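Local coordinates for protein histidine acid phosphatase (Bifidobacterium longum subsp. infantis, PDB 6RXD) that probably removes phosphate from inositol polyphosphates such as phytate and from 2,3-bisphosphoglycerate, as a histidine acid phosphatase of the MINPP1 subfamily, at residues A[41-46]-A[395-400]; A[256-261]-A[299-304]; A[401-406]-A[442-447]. All blocks are in the same frame, centred on the assembly; numbering follows the deposited sequence.

Interaction 1 of 3, residues A[41-46]-A[395-400]; sequences SMARHG and FRFAHA
Extended torsions from chi1 (-179°) outward run the R44 side chain past A400, whose CB lies over one face of the guanidinium, 3.5 Å from R44 NE. R44 ends strand 34-44 of the central sheet in the histidine phosphatase fold, and A400 starts the helix just after its parallel neighbour 391-398; R44-H45-G46 is the family's RHG signature, and H399-A400-E401 reads as its HAE motif, consistent with an active-site location. A398 N donates to A43 O at 2.8 Å, and H45 N carries the pairing on to A398 O. With chi1 at 63°, the H45 ring turns its ND1 back to G46 O (2.7 Å, acceptor in the ring plane), which fixes the ring's rotation. H45 NE2 lies 2.6 Å from a water that accepts from R44 NE and A400 N. R44 NH1 donates beyond the strands to S12 O; a leucine in place of R44 would probably leave S12 O without this donor and take one donor, R44 NE, from the water. The R396 side chain, on the same face as M42, lets NH1 join the backbone R396 N on S41 O, the two coming from opposite sides of its carbonyl plane; the guanidinium also salt-bridges E40 and D377. On the other face, S41 OG sits at the edge of the F395 ring, in its plane, 3.3 Å from F395 CD1.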
# COMPACT_ATOMS: atom_id res chain seq x y z
N SER A 41 -12.76 -4.83 -7.01
CA SER A 41 -11.73 -3.98 -6.44
C SER A 41 -10.56 -4.78 -5.92
O SER A 41 -10.68 -5.98 -5.63
CB SER A 41 -12.31 -3.18 -5.29
OG SER A 41 -12.54 -4.03 -4.19
N MET A 42 -9.42 -4.12 -5.79
CA MET A 42 -8.38 -4.62 -4.90
C MET A 42 -7.83 -3.40 -4.19
O MET A 42 -7.50 -2.40 -4.83
CB MET A 42 -7.27 -5.37 -5.65
CG MET A 42 -6.21 -6.00 -4.73
SD MET A 42 -4.92 -4.85 -4.17
CE MET A 42 -4.03 -4.55 -5.72
N ALA A 43 -7.74 -3.48 -2.87
CA ALA A 43 -7.26 -2.38 -2.06
C ALA A 43 -6.18 -2.84 -1.11
O ALA A 43 -6.26 -3.93 -0.54
CB ALA A 43 -8.41 -1.76 -1.26
N ARG A 44 -5.15 -2.01 -0.96
CA ARG A 44 -4.16 -2.19 0.08
C ARG A 44 -4.81 -1.93 1.44
O ARG A 44 -5.78 -1.19 1.54
CB ARG A 44 -3.02 -1.19 -0.15
CG ARG A 44 -1.88 -1.27 0.85
CD ARG A 44 -0.89 -0.14 0.66
NE ARG A 44 0.20 -0.27 1.61
CZ ARG A 44 1.10 0.67 1.85
NH1 ARG A 44 1.01 1.85 1.22
NH2 ARG A 44 2.06 0.45 2.73
N HIS A 45 -4.29 -2.56 2.48
CA HIS A 45 -4.77 -2.30 3.84
C HIS A 45 -4.60 -0.81 4.17
O HIS A 45 -3.84 -0.09 3.52
CB HIS A 45 -3.96 -3.14 4.83
CG HIS A 45 -2.51 -2.80 4.84
ND1 HIS A 45 -2.01 -1.67 5.47
CD2 HIS A 45 -1.44 -3.42 4.28
CE1 HIS A 45 -0.70 -1.61 5.29
NE2 HIS A 45 -0.33 -2.66 4.57
N GLY A 46 -5.30 -0.36 5.21
CA GLY A 46 -5.22 1.02 5.61
C GLY A 46 -4.00 1.29 6.47
O GLY A 46 -3.21 0.39 6.79
N PHE A 395 -14.68 -7.87 -3.76
CA PHE A 395 -13.91 -6.84 -3.06
C PHE A 395 -12.71 -7.51 -2.38
O PHE A 395 -12.88 -8.35 -1.49
CB PHE A 395 -14.77 -6.12 -2.02
CG PHE A 395 -15.95 -5.37 -2.59
CD1 PHE A 395 -15.79 -4.48 -3.64
CD2 PHE A 395 -17.22 -5.56 -2.06
CE1 PHE A 395 -16.88 -3.78 -4.16
CE2 PHE A 395 -18.32 -4.87 -2.57
CZ PHE A 395 -18.15 -3.98 -3.62
N ARG A 396 -11.50 -7.14 -2.80
CA ARG A 396 -10.28 -7.81 -2.35
C ARG A 396 -9.40 -6.86 -1.55
O ARG A 396 -9.34 -5.66 -1.87
CB ARG A 396 -9.45 -8.27 -3.56
CG ARG A 396 -10.17 -9.17 -4.56
CD ARG A 396 -9.32 -9.26 -5.82
NE ARG A 396 -9.92 -10.06 -6.89
CZ ARG A 396 -10.75 -9.58 -7.81
NH1 ARG A 396 -11.09 -8.30 -7.81
NH2 ARG A 396 -11.23 -10.39 -8.75
N PHE A 397 -8.72 -7.40 -0.55
CA PHE A 397 -7.91 -6.61 0.38
C PHE A 397 -6.54 -7.23 0.56
O PHE A 397 -6.42 -8.42 0.84
CB PHE A 397 -8.64 -6.47 1.72
CG PHE A 397 -9.96 -5.78 1.57
CD1 PHE A 397 -10.05 -4.41 1.70
CD2 PHE A 397 -11.08 -6.50 1.17
CE1 PHE A 397 -11.25 -3.76 1.50
CE2 PHE A 397 -12.29 -5.86 0.96
CZ PHE A 397 -12.38 -4.49 1.12
N ALA A 398 -5.50 -6.43 0.36
CA ALA A 398 -4.15 -6.96 0.27
C ALA A 398 -3.10 -5.93 0.69
O ALA A 398 -3.28 -5.24 1.69
CB ALA A 398 -3.89 -7.48 -1.16
N HIS A 399 -2.03 -5.82 -0.09
CA HIS A 399 -0.80 -5.17 0.39
C HIS A 399 -0.11 -4.28 -0.63
O HIS A 399 -0.41 -4.34 -1.82
CB HIS A 399 0.18 -6.27 0.84
CG HIS A 399 -0.45 -7.26 1.76
ND1 HIS A 399 -0.40 -7.12 3.13
CD2 HIS A 399 -1.19 -8.37 1.50
CE1 HIS A 399 -1.08 -8.12 3.68
NE2 HIS A 399 -1.57 -8.88 2.72
N ALA A 400 0.85 -3.49 -0.16
CA ALA A 400 1.66 -2.72 -1.10
C ALA A 400 2.39 -3.65 -2.05
O ALA A 400 2.62 -3.31 -3.22
CB ALA A 400 2.66 -1.85 -0.34
O HOH W 1 -11.17 -3.67 -2.07
O HOH W 2 1.32 -2.99 2.53

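Interaction 2 of 3, residues A[256-261]-A[299-304]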
# COMPACT_ATOMS: atom_id res chain seq x y z
N LYS A 256 30.79 12.42 17.31
CA LYS A 256 31.09 11.15 17.97
C LYS A 256 30.31 9.99 17.36
O LYS A 256 30.80 8.86 17.32
CB LYS A 256 30.84 11.22 19.47
CG LYS A 256 31.79 12.17 20.20
CD LYS A 256 31.66 12.02 21.71
CE LYS A 256 32.31 13.19 22.44
NZ LYS A 256 32.27 13.02 23.92
N LEU A 257 29.09 10.26 16.90
CA LEU A 257 28.31 9.23 16.23
C LEU A 257 28.97 8.87 14.90
O LEU A 257 29.17 7.69 14.60
CB LEU A 257 26.87 9.70 16.00
CG LEU A 257 25.99 8.74 15.20
CD1 LEU A 257 25.96 7.37 15.85
CD2 LEU A 257 24.58 9.29 15.05
N GLU A 258 29.35 9.88 14.12
CA GLU A 258 29.94 9.65 12.80
C GLU A 258 31.30 8.94 12.80
O GLU A 258 31.67 8.33 11.80
CB GLU A 258 30.01 10.94 11.99
CG GLU A 258 28.74 11.20 11.19
CD GLU A 258 28.27 9.97 10.42
OE1 GLU A 258 28.88 9.65 9.38
OE2 GLU A 258 27.30 9.32 10.87
N ASN A 259 32.03 9.01 13.91
CA ASN A 259 33.29 8.28 13.98
C ASN A 259 33.28 7.10 14.96
O ASN A 259 34.33 6.66 15.44
CB ASN A 259 34.49 9.21 14.21
CG ASN A 259 34.34 10.05 15.45
OD1 ASN A 259 33.99 9.55 16.52
ND2 ASN A 259 34.63 11.35 15.33
N GLY A 260 32.08 6.58 15.24
CA GLY A 260 31.92 5.29 15.88
C GLY A 260 32.05 5.22 17.39
O GLY A 260 32.10 4.13 17.97
N GLU A 261 32.10 6.38 18.04
CA GLU A 261 32.16 6.42 19.49
C GLU A 261 30.79 6.12 20.09
O GLU A 261 30.70 5.61 21.22
CB GLU A 261 32.68 7.77 19.97
CG GLU A 261 34.11 8.03 19.53
CD GLU A 261 34.64 9.37 20.01
OE1 GLU A 261 34.42 9.72 21.19
OE2 GLU A 261 35.29 10.07 19.20
N LYS A 299 23.98 3.27 14.08
CA LYS A 299 25.44 3.38 14.14
C LYS A 299 25.98 4.52 13.30
O LYS A 299 27.19 4.71 13.19
CB LYS A 299 26.13 2.06 13.78
CG LYS A 299 26.06 1.69 12.32
CD LYS A 299 24.97 0.67 12.07
CE LYS A 299 24.86 0.31 10.60
NZ LYS A 299 25.37 -1.06 10.31
N SER A 300 25.08 5.33 12.75
CA SER A 300 25.51 6.45 11.94
C SER A 300 24.42 7.50 11.93
O SER A 300 23.28 7.21 12.31
CB SER A 300 25.71 6.02 10.50
OG SER A 300 24.48 5.59 9.96
N GLU A 301 24.76 8.69 11.44
CA GLU A 301 23.75 9.72 11.24
C GLU A 301 22.65 9.28 10.28
O GLU A 301 21.48 9.57 10.50
CB GLU A 301 24.36 11.03 10.74
CG GLU A 301 25.20 11.77 11.76
CD GLU A 301 25.88 12.98 11.17
OE1 GLU A 301 26.15 12.99 9.95
OE2 GLU A 301 26.15 13.95 11.92
N TYR A 302 23.03 8.60 9.19
CA TYR A 302 22.05 8.04 8.29
C TYR A 302 21.00 7.20 9.03
O TYR A 302 19.81 7.39 8.82
CB TYR A 302 22.70 7.21 7.17
CG TYR A 302 21.72 6.46 6.28
CD1 TYR A 302 21.32 7.00 5.06
CD2 TYR A 302 21.19 5.23 6.66
CE1 TYR A 302 20.42 6.33 4.25
CE2 TYR A 302 20.29 4.56 5.85
CZ TYR A 302 19.91 5.11 4.65
OH TYR A 302 19.02 4.44 3.85
N ASP A 303 21.45 6.29 9.89
CA ASP A 303 20.52 5.45 10.64
C ASP A 303 19.57 6.26 11.50
O ASP A 303 18.36 5.99 11.52
CB ASP A 303 21.28 4.49 11.57
CG ASP A 303 22.02 3.41 10.82
OD1 ASP A 303 21.76 3.19 9.61
OD2 ASP A 303 22.86 2.76 11.47
N ALA A 304 20.11 7.21 12.25
CA ALA A 304 19.27 8.01 13.15
C ALA A 304 18.28 8.87 12.37
O ALA A 304 17.10 8.95 12.74
CB ALA A 304 20.13 8.88 14.08
O HOH W 3 29.40 6.06 12.12
O HOH W 4 25.69 8.89 8.07
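The E258 and E301 carboxylates lie with their planes 27° apart while the two side chains cross at about a right angle, and the E258 methylene CG rests over one face of the E301 carboxylate, 3.4 Å from E301 CD. Farther along the second segment, the Y302 ring receives D303 OD1 at its edge, in the ring plane. The contact joins two helix ends: a Schellman motif with G260 at its C-prime position closes helix 251-258, and S300 is the N-cap of helix 301-317. E258 bends at chi2 (-47°), bringing its carboxylate onto the first turn of that helix. There E301 N points almost straight at E258 OE2, 2.7 Å away with an N-H...O angle of 176°, meeting the oxygen nearly end-on. The start of a helix, with its N-H groups facing outward, would favour the negative charge of E258. This may offset the closeness of the second acid, whose OE1 is 4.0 Å from E258 OE2. E301 OE2 accepts from H242 ND1; E301 and H242 are both zinc ligands in a structure of this protein, although E301 holds no zinc here. Beside the E258-E301 pair, the L257 methyls pack on the backbone leading into the helix, with CD2 3.6 Å from S300 C and CD1 against K299 C. M62 of helix 55-69 also touches L257. One water lies within hydrogen-bonding distance of both L257 O and K299 O; another gives a longer bond to E258 OE2 and accepts from Y302 N. The cap itself is made by S300 OG, which takes D303 N at 3.1 Å, while D303 OD2 uses its anti lone pair to hold K299 N.

Interaction 3 of 3, residues A[401-406]-A[442-447]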
# COMPACT_ATOMS: atom_id res chain seq x y z
N GLU A 401 2.76 -4.82 -1.54
CA GLU A 401 3.44 -5.82 -2.35
C GLU A 401 2.53 -6.40 -3.42
O GLU A 401 3.00 -7.07 -4.34
CB GLU A 401 3.99 -6.95 -1.46
CG GLU A 401 5.21 -6.56 -0.62
CD GLU A 401 4.88 -5.66 0.57
OE1 GLU A 401 5.83 -5.04 1.10
OE2 GLU A 401 3.71 -5.58 0.99
N THR A 402 1.23 -6.16 -3.27
CA THR A 402 0.25 -6.55 -4.28
C THR A 402 0.04 -5.41 -5.26
O THR A 402 0.03 -5.61 -6.48
CB THR A 402 -1.08 -6.92 -3.61
OG1 THR A 402 -0.81 -7.73 -2.47
CG2 THR A 402 -2.00 -7.69 -4.55
N MET A 403 -0.13 -4.20 -4.73
CA MET A 403 -0.44 -3.04 -5.56
C MET A 403 0.71 -2.59 -6.46
O MET A 403 0.48 -2.27 -7.63
CB MET A 403 -0.92 -1.87 -4.69
CG MET A 403 -1.29 -0.62 -5.49
SD MET A 403 -2.67 -0.89 -6.65
CE MET A 403 -4.05 -0.97 -5.52
N MET A 404 1.93 -2.57 -5.95
CA MET A 404 3.05 -2.06 -6.75
C MET A 404 3.25 -2.86 -8.04
O MET A 404 3.35 -2.28 -9.11
CB MET A 404 4.34 -1.98 -5.92
CG MET A 404 4.26 -0.90 -4.87
SD MET A 404 5.80 -0.71 -3.96
CE MET A 404 5.65 -2.03 -2.79
N PRO A 405 3.31 -4.19 -7.95
CA PRO A 405 3.47 -4.87 -9.25
C PRO A 405 2.21 -4.84 -10.10
O PRO A 405 2.31 -4.81 -11.33
CB PRO A 405 3.85 -6.31 -8.85
CG PRO A 405 3.34 -6.47 -7.44
CD PRO A 405 3.48 -5.10 -6.81
N PHE A 406 1.04 -4.81 -9.46
CA PHE A 406 -0.22 -4.76 -10.20
C PHE A 406 -0.28 -3.47 -11.03
O PHE A 406 -0.59 -3.50 -12.22
CB PHE A 406 -1.40 -4.84 -9.21
CG PHE A 406 -2.75 -5.00 -9.86
CD1 PHE A 406 -3.00 -6.02 -10.78
CD2 PHE A 406 -3.79 -4.17 -9.49
CE1 PHE A 406 -4.28 -6.17 -11.35
CE2 PHE A 406 -5.06 -4.32 -10.03
CZ PHE A 406 -5.30 -5.33 -10.97
N MET A 442 -1.42 4.57 1.48
CA MET A 442 -2.25 3.73 2.32
C MET A 442 -3.64 3.63 1.70
O MET A 442 -4.17 4.62 1.15
CB MET A 442 -2.28 4.28 3.74
CG MET A 442 -0.94 4.17 4.45
SD MET A 442 -0.48 2.45 4.78
CE MET A 442 1.27 2.66 5.14
N ALA A 443 -4.23 2.43 1.78
CA ALA A 443 -5.54 2.12 1.20
C ALA A 443 -5.62 2.31 -0.31
O ALA A 443 -6.71 2.46 -0.87
CB ALA A 443 -6.68 2.90 1.91
N ALA A 444 -4.48 2.30 -0.99
CA ALA A 444 -4.48 2.39 -2.45
C ALA A 444 -5.41 1.34 -3.02
O ALA A 444 -5.45 0.22 -2.54
CB ALA A 444 -3.06 2.18 -3.00
N ASN A 445 -6.16 1.70 -4.06
CA ASN A 445 -7.09 0.73 -4.61
C ASN A 445 -7.37 0.93 -6.09
O ASN A 445 -7.31 2.04 -6.62
CB ASN A 445 -8.40 0.71 -3.81
CG ASN A 445 -9.14 2.03 -3.85
OD1 ASN A 445 -10.06 2.22 -4.65
ND2 ASN A 445 -8.75 2.95 -2.98
N VAL A 446 -7.67 -0.18 -6.75
CA VAL A 446 -8.11 -0.15 -8.13
C VAL A 446 -9.51 -0.73 -8.14
O VAL A 446 -9.76 -1.76 -7.52
CB VAL A 446 -7.19 -1.01 -9.02
CG1 VAL A 446 -7.80 -1.19 -10.42
CG2 VAL A 446 -5.78 -0.37 -9.11
N GLN A 447 -10.44 -0.06 -8.82
CA GLN A 447 -11.81 -0.57 -8.94
C GLN A 447 -12.21 -0.58 -10.42
O GLN A 447 -11.88 0.35 -11.16
CB GLN A 447 -12.77 0.30 -8.14
CG GLN A 447 -12.45 0.34 -6.63
CD GLN A 447 -13.51 1.05 -5.84
OE1 GLN A 447 -14.71 0.86 -6.05
NE2 GLN A 447 -13.08 1.89 -4.90
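Helix 400-410, which follows strand 391-398 after the N-cap residue H399, lies against the central sheet of this alpha/beta fold and here meets the start of strand 445-453, the segment axes 10.1 Å apart and inclined at 60°. The contact is apolar and buried, and M403 carries most of it. Its CG stands anti to the backbone N, and bends at chi2 and chi3 (62° and 73°) bring the thioether round to the strand backbone. M403 CE ends over that backbone, 3.5 Å from A444 O and in touch with N445 CA. Nearer the helix, M403 CG lies 4.1 Å from A444 CB, while M403 SD touches V446 CG2 at 4.0 Å. One turn on, beyond the kink at P405, the F406 ring presents its edge: CE2 is 4.1 Å from V446 CB, which lies near the ring plane. M42 of strand 34-44 packs on both M403 and F406, and F378 of helix 372-386 meets the F406 ring. N445 CB leaves its backbone pointing away from the helix; the amide is held at both ends: N445 ND2 donates to A443 O and to Y16 OH, and N445 OD1 receives Q447 NE2 at 3.0 Å from above its carbonyl plane.

Interactions 1 and 3 form one piece of the core, centres about 6 Å apart. Strand 34-44 pairs with 391-398 on one side and 445-453 on the other; R44 N to A444 O (2.8 Å) and M42 O to V446 N (2.9 Å) are probable hydrogen bonds between them. The apparent HAE motif spans both, with E401 in interaction 3, and with the RHG signature probably places them at the active site. The F397 side chain is about 7 Å from that of E151, a zinc ligand in another structure. Interaction 2 stands apart among the helices, its centre about 38 Å from that of interaction 1; its E301 side chain lies about 7 Å from a bound zinc ion.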